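Local coordinates for beta-agarase AgaA (Microbulbifer thermotolerans, PDB 3WZ1), which hydrolyses, through this GH16 catalytic domain, the (1->4)-beta-D-galactosidic linkages within agarose chains, giving neoagarotetraose as the main final product, at residues 128-133 with 197-202; 150-155 with 206-211; 232-237 with 269-274; 154-159 with 226-231. All coordinates share one frame; numbering follows the deposited sequence.

Interaction 1. Residues 128-133 with 197-202. With NA (sodium ion), chain C.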
# COMPACT_ATOMS: atom_id res chain seq x y z
N GLU A 128 -6.77 -5.40 11.90
CA GLU A 128 -7.51 -4.51 11.00
C GLU A 128 -6.57 -3.91 9.98
O GLU A 128 -5.51 -3.36 10.34
CB GLU A 128 -8.25 -3.42 11.80
CG GLU A 128 -9.33 -3.99 12.71
CD GLU A 128 -10.02 -2.99 13.59
OE1 GLU A 128 -9.92 -1.76 13.35
OE2 GLU A 128 -10.67 -3.47 14.57
N GLU A 129 -6.95 -4.01 8.70
CA GLU A 129 -6.09 -3.66 7.57
C GLU A 129 -6.89 -2.96 6.48
O GLU A 129 -7.99 -3.40 6.14
CB GLU A 129 -5.45 -4.94 6.99
CG GLU A 129 -4.74 -4.76 5.64
CD GLU A 129 -4.03 -6.01 5.15
OE1 GLU A 129 -3.88 -6.98 5.94
OE2 GLU A 129 -3.61 -6.05 3.98
N ILE A 130 -6.31 -1.90 5.91
CA ILE A 130 -6.85 -1.26 4.70
C ILE A 130 -5.76 -1.28 3.63
O ILE A 130 -4.63 -0.84 3.90
CB ILE A 130 -7.31 0.17 4.98
CG1 ILE A 130 -8.46 0.15 6.00
CG2 ILE A 130 -7.76 0.88 3.70
CD1 ILE A 130 -8.80 1.50 6.61
N ASP A 131 -6.08 -1.81 2.45
CA ASP A 131 -5.15 -1.87 1.31
C ASP A 131 -5.47 -0.83 0.25
O ASP A 131 -6.50 -0.97 -0.47
CB ASP A 131 -5.22 -3.24 0.68
CG ASP A 131 -5.02 -4.31 1.69
OD1 ASP A 131 -3.92 -4.30 2.30
OD2 ASP A 131 -5.95 -5.12 1.90
N VAL A 132 -4.58 0.14 0.09
CA VAL A 132 -4.80 1.25 -0.84
C VAL A 132 -4.21 0.88 -2.20
O VAL A 132 -4.96 0.70 -3.17
CB VAL A 132 -4.25 2.59 -0.29
CG1 VAL A 132 -4.47 3.72 -1.28
CG2 VAL A 132 -4.90 2.92 1.05
N ILE A 133 -2.88 0.73 -2.29
CA ILE A 133 -2.26 0.06 -3.44
C ILE A 133 -1.92 -1.38 -3.04
O ILE A 133 -1.19 -1.62 -2.06
CB ILE A 133 -0.99 0.77 -3.99
CG1 ILE A 133 -1.31 2.19 -4.44
CG2 ILE A 133 -0.37 -0.05 -5.12
CD1 ILE A 133 -0.13 2.96 -4.96
N TRP A 197 -17.05 2.10 9.15
CA TRP A 197 -17.91 1.38 8.23
C TRP A 197 -17.94 1.97 6.83
O TRP A 197 -18.84 1.62 6.03
CB TRP A 197 -19.33 1.33 8.80
CG TRP A 197 -19.38 0.72 10.15
CD1 TRP A 197 -19.61 1.37 11.33
CD2 TRP A 197 -19.13 -0.64 10.49
NE1 TRP A 197 -19.56 0.48 12.37
CE2 TRP A 197 -19.25 -0.76 11.88
CE3 TRP A 197 -18.83 -1.78 9.74
CZ2 TRP A 197 -19.08 -1.97 12.55
CZ3 TRP A 197 -18.64 -2.98 10.42
CH2 TRP A 197 -18.78 -3.06 11.79
N HIS A 198 -16.98 2.81 6.46
CA HIS A 198 -17.06 3.49 5.18
C HIS A 198 -15.70 3.85 4.62
O HIS A 198 -14.98 4.67 5.18
CB HIS A 198 -17.92 4.74 5.33
CG HIS A 198 -18.25 5.38 4.02
ND1 HIS A 198 -19.40 5.08 3.33
CD2 HIS A 198 -17.60 6.31 3.29
CE1 HIS A 198 -19.44 5.80 2.22
NE2 HIS A 198 -18.36 6.55 2.17
N LEU A 199 -15.38 3.19 3.51
CA LEU A 199 -14.18 3.44 2.71
C LEU A 199 -14.54 3.87 1.30
O LEU A 199 -15.43 3.27 0.66
CB LEU A 199 -13.37 2.15 2.60
CG LEU A 199 -12.93 1.48 3.90
CD1 LEU A 199 -12.20 0.20 3.56
CD2 LEU A 199 -12.04 2.37 4.74
N GLU A 200 -13.81 4.86 0.78
CA GLU A 200 -13.93 5.26 -0.63
C GLU A 200 -12.59 5.16 -1.32
O GLU A 200 -11.60 5.70 -0.82
CB GLU A 200 -14.45 6.70 -0.75
CG GLU A 200 -15.85 6.90 -0.17
CD GLU A 200 -16.22 8.36 0.03
OE1 GLU A 200 -15.40 9.28 -0.19
OE2 GLU A 200 -17.39 8.58 0.45
N TYR A 201 -12.55 4.49 -2.47
CA TYR A 201 -11.31 4.34 -3.24
C TYR A 201 -11.28 5.27 -4.45
O TYR A 201 -12.25 5.32 -5.22
CB TYR A 201 -11.14 2.91 -3.73
CG TYR A 201 -10.92 1.91 -2.59
CD1 TYR A 201 -11.98 1.44 -1.84
CD2 TYR A 201 -9.64 1.47 -2.26
CE1 TYR A 201 -11.77 0.55 -0.80
CE2 TYR A 201 -9.43 0.57 -1.22
CZ TYR A 201 -10.50 0.11 -0.49
OH TYR A 201 -10.34 -0.78 0.56
N TYR A 202 -10.14 5.93 -4.64
CA TYR A 202 -9.95 6.89 -5.72
C TYR A 202 -8.71 6.55 -6.53
O TYR A 202 -7.64 6.29 -5.97
CB TYR A 202 -9.80 8.30 -5.15
CG TYR A 202 -11.02 8.80 -4.41
CD1 TYR A 202 -11.24 8.46 -3.08
CD2 TYR A 202 -11.91 9.66 -5.02
CE1 TYR A 202 -12.34 8.94 -2.40
CE2 TYR A 202 -13.00 10.16 -4.35
CZ TYR A 202 -13.22 9.78 -3.03
OH TYR A 202 -14.32 10.27 -2.37
NA NA C . -12.35 -2.10 15.28
O HOH W 1 -11.67 -1.83 17.79
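Ile130 sets the methyl at its far end, CD1, against Leu199, and the two branched chains overlap at a slant, with CD1 3.8 Å from Leu199 CD2. Ile130 CG1 lies anti to its carbonyl carbon (chi1 -63°), and the chain runs on extended, which carries CD1 across the interior. Branched aliphatics suit this place, since the site is buried and neither chain has polar atoms to satisfy. One residue on, the contact changes character: the backbone oxygen of Asp131 lies at the edge of the Tyr201 ring, in its plane, with Asp131 O 3.4 Å from Tyr201 CE2. A tyrosine serves well here, because its ring packs inside while its hydroxyl hydrogen-bonds to the backbone oxygen of Ser153. The alternation of the strand puts Glu129, the predicted nucleophile, and Asp131 on the other face, where Glu129 OE2 and Asp131 OD1 are 2.4 Å apart. Glu128 OE2 binds the sodium ion at 2.3 Å. In strand 198-202 the residues facing away from the contact form a polar row of their own: His198 NE2 donates to Glu200 OE2 at 2.8 Å with the acceptor in the imidazole plane, and Tyr202 OH donates to Glu200 OE1 from above the carboxylate plane. The two strands run 24° apart with their axes 10.1 Å from each other, in facing layers of the jelly roll. Strand 128-135, kinked by a classic beta bulge where Val132 and Ile133 face Phe119, lies between strands 116-123 and 150-158, and strand 198-203 between 187-195 and 206-212.

Interaction 2. Residues 150-155 with 206-211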
# COMPACT_ATOMS: atom_id res chain seq x y z
N LEU A 150 -6.01 -3.15 -10.24
CA LEU A 150 -5.58 -2.73 -8.89
C LEU A 150 -6.50 -3.45 -7.91
O LEU A 150 -7.72 -3.44 -8.07
CB LEU A 150 -5.74 -1.22 -8.71
CG LEU A 150 -4.88 -0.35 -9.63
CD1 LEU A 150 -5.33 1.12 -9.55
CD2 LEU A 150 -3.39 -0.49 -9.31
N HIS A 151 -5.94 -4.11 -6.90
CA HIS A 151 -6.75 -4.80 -5.92
C HIS A 151 -7.15 -3.78 -4.86
O HIS A 151 -6.28 -3.26 -4.14
CB HIS A 151 -5.97 -5.96 -5.30
CG HIS A 151 -6.80 -6.83 -4.42
ND1 HIS A 151 -6.33 -7.32 -3.22
CD2 HIS A 151 -8.06 -7.29 -4.55
CE1 HIS A 151 -7.27 -8.04 -2.65
NE2 HIS A 151 -8.32 -8.07 -3.45
N LEU A 152 -8.44 -3.50 -4.76
CA LEU A 152 -8.97 -2.51 -3.80
C LEU A 152 -9.63 -3.28 -2.70
O LEU A 152 -10.67 -3.89 -2.92
CB LEU A 152 -9.99 -1.61 -4.48
CG LEU A 152 -9.52 -0.92 -5.77
CD1 LEU A 152 -10.65 -0.08 -6.34
CD2 LEU A 152 -8.28 -0.08 -5.55
N SER A 153 -9.04 -3.28 -1.51
CA SER A 153 -9.49 -4.20 -0.49
C SER A 153 -9.16 -3.76 0.92
O SER A 153 -8.59 -2.70 1.16
CB SER A 153 -8.97 -5.62 -0.78
OG SER A 153 -9.79 -6.60 -0.10
N HIS A 154 -9.57 -4.60 1.85
CA HIS A 154 -9.27 -4.42 3.27
C HIS A 154 -9.42 -5.79 3.90
O HIS A 154 -10.03 -6.67 3.30
CB HIS A 154 -10.21 -3.41 3.94
CG HIS A 154 -11.56 -3.97 4.28
ND1 HIS A 154 -12.62 -3.94 3.39
CD2 HIS A 154 -12.02 -4.60 5.39
CE1 HIS A 154 -13.67 -4.50 3.95
NE2 HIS A 154 -13.34 -4.92 5.15
N HIS A 155 -8.82 -5.97 5.07
CA HIS A 155 -8.98 -7.25 5.80
C HIS A 155 -9.34 -7.01 7.24
O HIS A 155 -8.90 -6.03 7.86
CB HIS A 155 -7.68 -8.05 5.77
CG HIS A 155 -7.27 -8.51 4.41
ND1 HIS A 155 -7.33 -9.83 4.02
CD2 HIS A 155 -6.78 -7.83 3.35
CE1 HIS A 155 -6.90 -9.95 2.78
NE2 HIS A 155 -6.56 -8.74 2.34
N LYS A 206 -10.39 10.06 -9.30
CA LYS A 206 -11.80 9.70 -9.53
C LYS A 206 -12.24 8.62 -8.56
O LYS A 206 -11.52 7.66 -8.33
CB LYS A 206 -11.98 9.21 -10.96
CG LYS A 206 -11.64 10.26 -12.01
CD LYS A 206 -12.54 11.49 -11.92
CE LYS A 206 -12.24 12.51 -13.01
NZ LYS A 206 -12.16 11.89 -14.35
N LEU A 207 -13.44 8.79 -8.01
CA LEU A 207 -14.04 7.76 -7.16
C LEU A 207 -14.33 6.55 -8.02
O LEU A 207 -15.09 6.66 -9.00
CB LEU A 207 -15.34 8.27 -6.52
CG LEU A 207 -16.11 7.27 -5.67
CD1 LEU A 207 -15.33 6.94 -4.41
CD2 LEU A 207 -17.47 7.84 -5.29
N VAL A 208 -13.79 5.39 -7.65
CA VAL A 208 -14.06 4.15 -8.39
C VAL A 208 -14.78 3.06 -7.60
O VAL A 208 -15.34 2.15 -8.20
CB VAL A 208 -12.77 3.57 -9.03
CG1 VAL A 208 -12.16 4.56 -10.00
CG2 VAL A 208 -11.74 3.14 -7.98
N ARG A 209 -14.79 3.14 -6.27
CA ARG A 209 -15.44 2.10 -5.46
C ARG A 209 -15.72 2.63 -4.07
O ARG A 209 -14.86 3.27 -3.46
CB ARG A 209 -14.53 0.86 -5.36
CG ARG A 209 -15.03 -0.25 -4.45
CD ARG A 209 -14.14 -1.47 -4.64
NE ARG A 209 -14.38 -2.57 -3.73
CZ ARG A 209 -15.26 -3.56 -3.89
NH1 ARG A 209 -16.08 -3.58 -4.94
NH2 ARG A 209 -15.30 -4.53 -3.01
N THR A 210 -16.91 2.31 -3.56
CA THR A 210 -17.28 2.64 -2.20
C THR A 210 -17.58 1.34 -1.49
O THR A 210 -18.35 0.50 -1.99
CB THR A 210 -18.51 3.58 -2.17
OG1 THR A 210 -18.17 4.80 -2.81
CG2 THR A 210 -18.92 3.86 -0.74
N VAL A 211 -16.98 1.15 -0.32
CA VAL A 211 -17.18 -0.03 0.49
C VAL A 211 -17.78 0.44 1.81
O VAL A 211 -17.08 1.02 2.64
CB VAL A 211 -15.83 -0.76 0.70
CG1 VAL A 211 -16.00 -1.95 1.64
CG2 VAL A 211 -15.27 -1.19 -0.65
O HOH W 2 -13.01 -3.85 -1.51
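Leu152 meets two consecutive residues of strand 206-211. Its CD1 methyl touches Val208 CG2 at 3.8 Å, the two side chains crossing at about a right angle, while Arg209 slides past it in the opposite direction and lays its aliphatic part alongside, Arg209 CB being 4.1 Å from Leu152 CD1. Further along, His154 CE1 approaches Val211 CG1 at 4.2 Å. The arginine suits its position because its methylenes can pack on leucine while its head reaches polar atoms: CG anti to the backbone N (chi1 175°) and a straight chain to NE send the guanidinium past Leu152. There a water joins the segments, accepting from Arg209 NH2 at 2.8 Å and donating to Leu152 O at 2.7 Å; it lies at the guanidinium edge, in plane. In the next shell, NH1 of Arg209 forms a salt bridge with Asp169, which helps fix the head. The His154 ring is held by a hydrogen bond from NE2 to the backbone oxygen of Ile217, in helix 214-217, and Ile216 of that helix packs on both Arg209 and Val211. Val208 and Arg209 can both turn toward Leu152 because they form a classic beta bulge opposite Tyr201, which breaks the usual alternation of the strand. Strands that meet across an interior through side chains rather than backbone bonds make up a beta sandwich, here the GH16 jelly roll.

Interaction 3. Residues 232-237 with 269-274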
# COMPACT_ATOMS: atom_id res chain seq x y z
N MET A 232 -4.03 2.80 12.56
CA MET A 232 -3.28 1.96 11.62
C MET A 232 -2.02 2.64 11.15
O MET A 232 -2.01 3.85 10.86
CB MET A 232 -4.12 1.60 10.40
CG MET A 232 -5.37 0.81 10.72
SD MET A 232 -6.21 0.33 9.20
CE MET A 232 -7.80 -0.17 9.87
N TYR A 233 -0.95 1.85 11.04
CA TYR A 233 0.34 2.33 10.57
C TYR A 233 0.39 2.25 9.05
O TYR A 233 -0.12 1.29 8.46
CB TYR A 233 1.48 1.51 11.19
CG TYR A 233 1.53 1.70 12.69
CD1 TYR A 233 0.73 0.94 13.53
CD2 TYR A 233 2.34 2.68 13.24
CE1 TYR A 233 0.72 1.17 14.89
CE2 TYR A 233 2.33 2.91 14.61
CZ TYR A 233 1.53 2.15 15.40
OH TYR A 233 1.51 2.37 16.77
N ALA A 234 1.00 3.26 8.43
CA ALA A 234 1.24 3.23 7.00
C ALA A 234 2.42 2.34 6.68
O ALA A 234 3.47 2.46 7.31
CB ALA A 234 1.50 4.65 6.51
N ILE A 235 2.27 1.48 5.67
CA ILE A 235 3.31 0.56 5.26
C ILE A 235 3.45 0.63 3.75
O ILE A 235 2.47 0.60 3.01
CB ILE A 235 2.98 -0.89 5.70
CG1 ILE A 235 2.64 -0.94 7.20
CG2 ILE A 235 4.11 -1.83 5.35
CD1 ILE A 235 2.04 -2.27 7.65
N ILE A 236 4.70 0.72 3.32
CA ILE A 236 5.02 0.70 1.89
C ILE A 236 5.98 -0.46 1.72
O ILE A 236 7.05 -0.47 2.32
CB ILE A 236 5.66 2.00 1.42
CG1 ILE A 236 4.77 3.22 1.74
CG2 ILE A 236 5.92 1.91 -0.09
CD1 ILE A 236 5.53 4.53 1.75
N ASN A 237 5.61 -1.45 0.93
CA ASN A 237 6.48 -2.60 0.77
C ASN A 237 6.28 -3.27 -0.57
O ASN A 237 5.42 -2.85 -1.36
CB ASN A 237 6.30 -3.59 1.94
CG ASN A 237 5.04 -4.43 1.85
OD1 ASN A 237 4.48 -4.62 0.77
ND2 ASN A 237 4.59 -4.95 2.97
N VAL A 269 3.68 9.86 -0.61
CA VAL A 269 2.52 9.47 0.20
C VAL A 269 2.05 10.73 0.91
O VAL A 269 2.85 11.51 1.41
CB VAL A 269 2.82 8.32 1.18
CG1 VAL A 269 3.20 7.04 0.43
CG2 VAL A 269 3.92 8.68 2.19
N ARG A 270 0.73 10.94 0.92
CA ARG A 270 0.18 12.11 1.58
C ARG A 270 -1.11 11.73 2.27
O ARG A 270 -1.84 10.80 1.84
CB ARG A 270 0.00 13.27 0.60
CG ARG A 270 -1.07 13.09 -0.46
CD ARG A 270 -1.13 14.31 -1.40
NE ARG A 270 -2.19 14.14 -2.39
CZ ARG A 270 -2.80 15.13 -3.06
NH1 ARG A 270 -2.53 16.40 -2.78
NH2 ARG A 270 -3.70 14.81 -3.98
N PHE A 271 -1.40 12.47 3.32
CA PHE A 271 -2.50 12.16 4.20
C PHE A 271 -3.15 13.47 4.58
O PHE A 271 -2.45 14.43 4.89
CB PHE A 271 -1.97 11.45 5.45
CG PHE A 271 -1.02 10.32 5.16
CD1 PHE A 271 0.32 10.56 5.02
CD2 PHE A 271 -1.49 9.03 5.02
CE1 PHE A 271 1.20 9.53 4.71
CE2 PHE A 271 -0.61 7.99 4.72
CZ PHE A 271 0.71 8.25 4.58
N TYR A 272 -4.49 13.50 4.58
CA TYR A 272 -5.22 14.72 4.98
C TYR A 272 -6.31 14.40 5.97
O TYR A 272 -6.98 13.37 5.86
CB TYR A 272 -5.86 15.42 3.76
CG TYR A 272 -4.88 15.97 2.74
CD1 TYR A 272 -4.35 15.16 1.75
CD2 TYR A 272 -4.47 17.32 2.77
CE1 TYR A 272 -3.45 15.65 0.83
CE2 TYR A 272 -3.56 17.80 1.84
CZ TYR A 272 -3.07 16.96 0.87
OH TYR A 272 -2.16 17.47 -0.06
N LYS A 273 -6.51 15.34 6.89
CA LYS A 273 -7.56 15.27 7.89
C LYS A 273 -8.60 16.33 7.59
O LYS A 273 -8.25 17.46 7.26
CB LYS A 273 -6.97 15.53 9.27
CG LYS A 273 -5.87 14.57 9.65
CD LYS A 273 -6.41 13.19 9.95
CE LYS A 273 -7.21 13.11 11.24
NZ LYS A 273 -7.66 11.72 11.53
N PRO A 274 -9.88 15.98 7.71
CA PRO A 274 -10.91 16.99 7.48
C PRO A 274 -11.10 17.82 8.75
O PRO A 274 -11.28 17.25 9.84
CB PRO A 274 -12.13 16.14 7.12
CG PRO A 274 -11.96 14.90 7.93
CD PRO A 274 -10.47 14.66 8.02
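Ala234 begins the contact, its CB lying 4.2 Å from CZ at the far end of the Phe271 ring, which it meets obliquely. The small residue suits the place: a long aromatic side chain reaches about halfway across from the opposite strand, and a single methyl completes the meeting. The backbone of Ala234 is hydrogen-bonded to Ser94, and its side chain touches Phe121. Ile235 then turns to the other face and packs on Trp120. Ile236 returns to the contact and reaches toward Val269, the two side chains tip to tip, with Ile236 CD1 3.7 Å from Val269 CG1. Ile236 CG1 is anti to its carbonyl carbon (chi1 -56°) and CD1 continues outward, so the long branch covers somewhat under half of the 9.3 Å between Ile236 CA and Val269 CA. Val269, being shorter, meets it from the other side with CG1, and its side chain also touches Phe119. On the other face of strand 269-274, Arg270 NH1 donates to Tyr272 OH at 2.9 Å, a bent bond (130°), while Arg270 NE forms a salt bridge with Glu105. Leu25 and Leu98 pack on Phe271 too. With no hydrogen bond between the segments, the contact is carbon against carbon; such packing sets no direction by itself, so the placement of the strands is probably set by their backbone bonds to neighbouring strands, while these side chains seal the core between them.

Interaction 4. Residues 154-159 with 226-231. With NA (sodium ion), chain C.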
# COMPACT_ATOMS: atom_id res chain seq x y z
N HIS A 154 -9.57 -4.60 1.85
CA HIS A 154 -9.27 -4.42 3.27
C HIS A 154 -9.42 -5.79 3.90
O HIS A 154 -10.03 -6.67 3.30
CB HIS A 154 -10.21 -3.41 3.94
CG HIS A 154 -11.56 -3.97 4.28
ND1 HIS A 154 -12.62 -3.94 3.39
CD2 HIS A 154 -12.02 -4.60 5.39
CE1 HIS A 154 -13.67 -4.50 3.95
NE2 HIS A 154 -13.34 -4.92 5.15
N HIS A 155 -8.82 -5.97 5.07
CA HIS A 155 -8.98 -7.25 5.80
C HIS A 155 -9.34 -7.01 7.24
O HIS A 155 -8.90 -6.03 7.86
CB HIS A 155 -7.68 -8.05 5.77
CG HIS A 155 -7.27 -8.51 4.41
ND1 HIS A 155 -7.33 -9.83 4.02
CD2 HIS A 155 -6.78 -7.83 3.35
CE1 HIS A 155 -6.90 -9.95 2.78
NE2 HIS A 155 -6.56 -8.74 2.34
N VAL A 156 -10.10 -7.94 7.80
CA VAL A 156 -10.22 -8.04 9.24
C VAL A 156 -9.87 -9.48 9.60
O VAL A 156 -10.22 -10.41 8.86
CB VAL A 156 -11.60 -7.62 9.77
CG1 VAL A 156 -11.82 -6.12 9.56
CG2 VAL A 156 -12.72 -8.40 9.12
N PHE A 157 -9.13 -9.62 10.69
CA PHE A 157 -8.61 -10.92 11.12
C PHE A 157 -9.03 -11.26 12.54
O PHE A 157 -9.26 -10.37 13.38
CB PHE A 157 -7.08 -10.92 11.13
CG PHE A 157 -6.44 -10.55 9.81
CD1 PHE A 157 -6.16 -11.52 8.86
CD2 PHE A 157 -6.07 -9.24 9.54
CE1 PHE A 157 -5.57 -11.18 7.65
CE2 PHE A 157 -5.48 -8.91 8.35
CZ PHE A 157 -5.23 -9.87 7.40
N ILE A 158 -9.08 -12.56 12.81
CA ILE A 158 -8.93 -13.07 14.16
C ILE A 158 -7.58 -13.77 14.14
O ILE A 158 -7.30 -14.54 13.22
CB ILE A 158 -10.06 -14.03 14.56
CG1 ILE A 158 -11.39 -13.28 14.70
CG2 ILE A 158 -9.70 -14.74 15.87
CD1 ILE A 158 -12.62 -14.17 14.68
N ARG A 159 -6.71 -13.47 15.11
CA ARG A 159 -5.34 -13.98 15.08
C ARG A 159 -5.26 -15.47 15.43
O ARG A 159 -4.49 -16.21 14.82
CB ARG A 159 -4.41 -13.19 16.00
CG ARG A 159 -4.29 -11.68 15.71
CD ARG A 159 -4.09 -11.32 14.24
NE ARG A 159 -2.96 -12.02 13.64
CZ ARG A 159 -2.59 -11.94 12.37
NH1 ARG A 159 -3.23 -11.15 11.50
NH2 ARG A 159 -1.56 -12.66 11.96
N THR A 226 -17.15 -3.18 16.00
CA THR A 226 -16.39 -1.93 16.05
C THR A 226 -15.94 -1.42 14.68
O THR A 226 -15.60 -0.23 14.56
CB THR A 226 -15.15 -2.05 16.95
OG1 THR A 226 -14.23 -3.01 16.40
CG2 THR A 226 -15.52 -2.51 18.36
N GLY A 227 -15.93 -2.29 13.67
CA GLY A 227 -15.49 -1.91 12.33
C GLY A 227 -14.01 -1.61 12.23
O GLY A 227 -13.21 -2.00 13.09
N LEU A 228 -13.64 -0.89 11.18
CA LEU A 228 -12.24 -0.50 10.94
C LEU A 228 -11.97 0.76 11.73
O LEU A 228 -12.17 1.87 11.25
CB LEU A 228 -12.01 -0.28 9.46
CG LEU A 228 -12.21 -1.52 8.60
CD1 LEU A 228 -12.23 -1.15 7.13
CD2 LEU A 228 -11.12 -2.54 8.90
N SER A 229 -11.57 0.57 12.98
CA SER A 229 -11.55 1.65 13.98
C SER A 229 -10.23 1.83 14.71
O SER A 229 -10.01 2.87 15.32
CB SER A 229 -12.67 1.42 14.99
OG SER A 229 -12.45 0.22 15.72
N LYS A 230 -9.36 0.82 14.69
CA LYS A 230 -8.09 0.89 15.39
C LYS A 230 -7.13 1.81 14.64
O LYS A 230 -7.20 1.91 13.41
CB LYS A 230 -7.48 -0.50 15.56
CG LYS A 230 -8.32 -1.40 16.45
CD LYS A 230 -7.90 -2.86 16.43
CE LYS A 230 -8.79 -3.62 17.41
NZ LYS A 230 -8.58 -5.09 17.48
N PRO A 231 -6.22 2.48 15.38
CA PRO A 231 -5.20 3.24 14.65
C PRO A 231 -4.40 2.32 13.74
O PRO A 231 -4.14 1.16 14.11
CB PRO A 231 -4.33 3.80 15.75
CG PRO A 231 -5.17 3.76 16.99
CD PRO A 231 -6.02 2.55 16.84
NA NA C . -12.35 -2.10 15.28
O HOH W 1 -11.67 -1.83 17.79
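An inverse gamma turn centred on Leu228 lies within the sodium-binding loop 226-231, and it presses that leucine against His154 and Val156 of strand 154-158. Leu228 is the residue of the loop that carries the packing. Its CD1 methyl sits over one face of the His154 imidazole as a CH-pi contact, 4.2 Å from the ring centroid and 27° off the ring normal. The other methyl, CD2, goes to Val156 CG1 at 3.7 Å, the two side chains crossing at about a right angle. CG lies anti to the carbonyl carbon of Leu228 (chi1 -63°), and the fork of the leucine then turns CD1 to the ring and CD2 chiefly to the valine. Were an alanine here instead, both methyls would be gone, and the loop would probably lose its grip on the strand, with a gap opening over the His154 face and beside Val156 CG1. Outside the packing, the backbone oxygen of Leu228 accepts a hydrogen bond from Trp193 NE1, while Lys230 pairs with Asp125 in a salt bridge. Gly227, with a positive phi of 68°, adopts a backbone shape that glycine takes easily and offers its carbonyl to the metal. The loop thus brings three oxygens to the sodium ion, the hydroxyls of Thr226 and Ser229 and the backbone oxygen of Gly227, to which Glu128 adds its carboxylate. Thr226 OG1, Gly227 O and Ser229 OG each lie 2.4 Å from the ion, and a water at 2.6 Å is its fifth ligand.

Interactions 1 and 4 share the sodium ion, and Glu128 ties them twice, since Glu128 OE1 is also 2.9 Å from Ser229 N, a probable hydrogen bond. Interactions 1 and 2, whose centres are about 6 Å apart, are joined by neighbouring strands: Tyr201 N lies 2.8 Å from Arg209 O. Interactions 2 and 4 follow one strand, 150-158, through His154. Interaction 3 seals the core further off, about 11 Å from interaction 1 between centres, yet Met232 CE touches Ile130 CD1 at 3.8 Å. The predicted nucleophile Glu129 belongs to interaction 1, and His155 CD2 of interactions 2 and 4 lies 3.2 Å from Asp131 OD2, which places interactions 1, 2 and 4 close to the probable catalytic site.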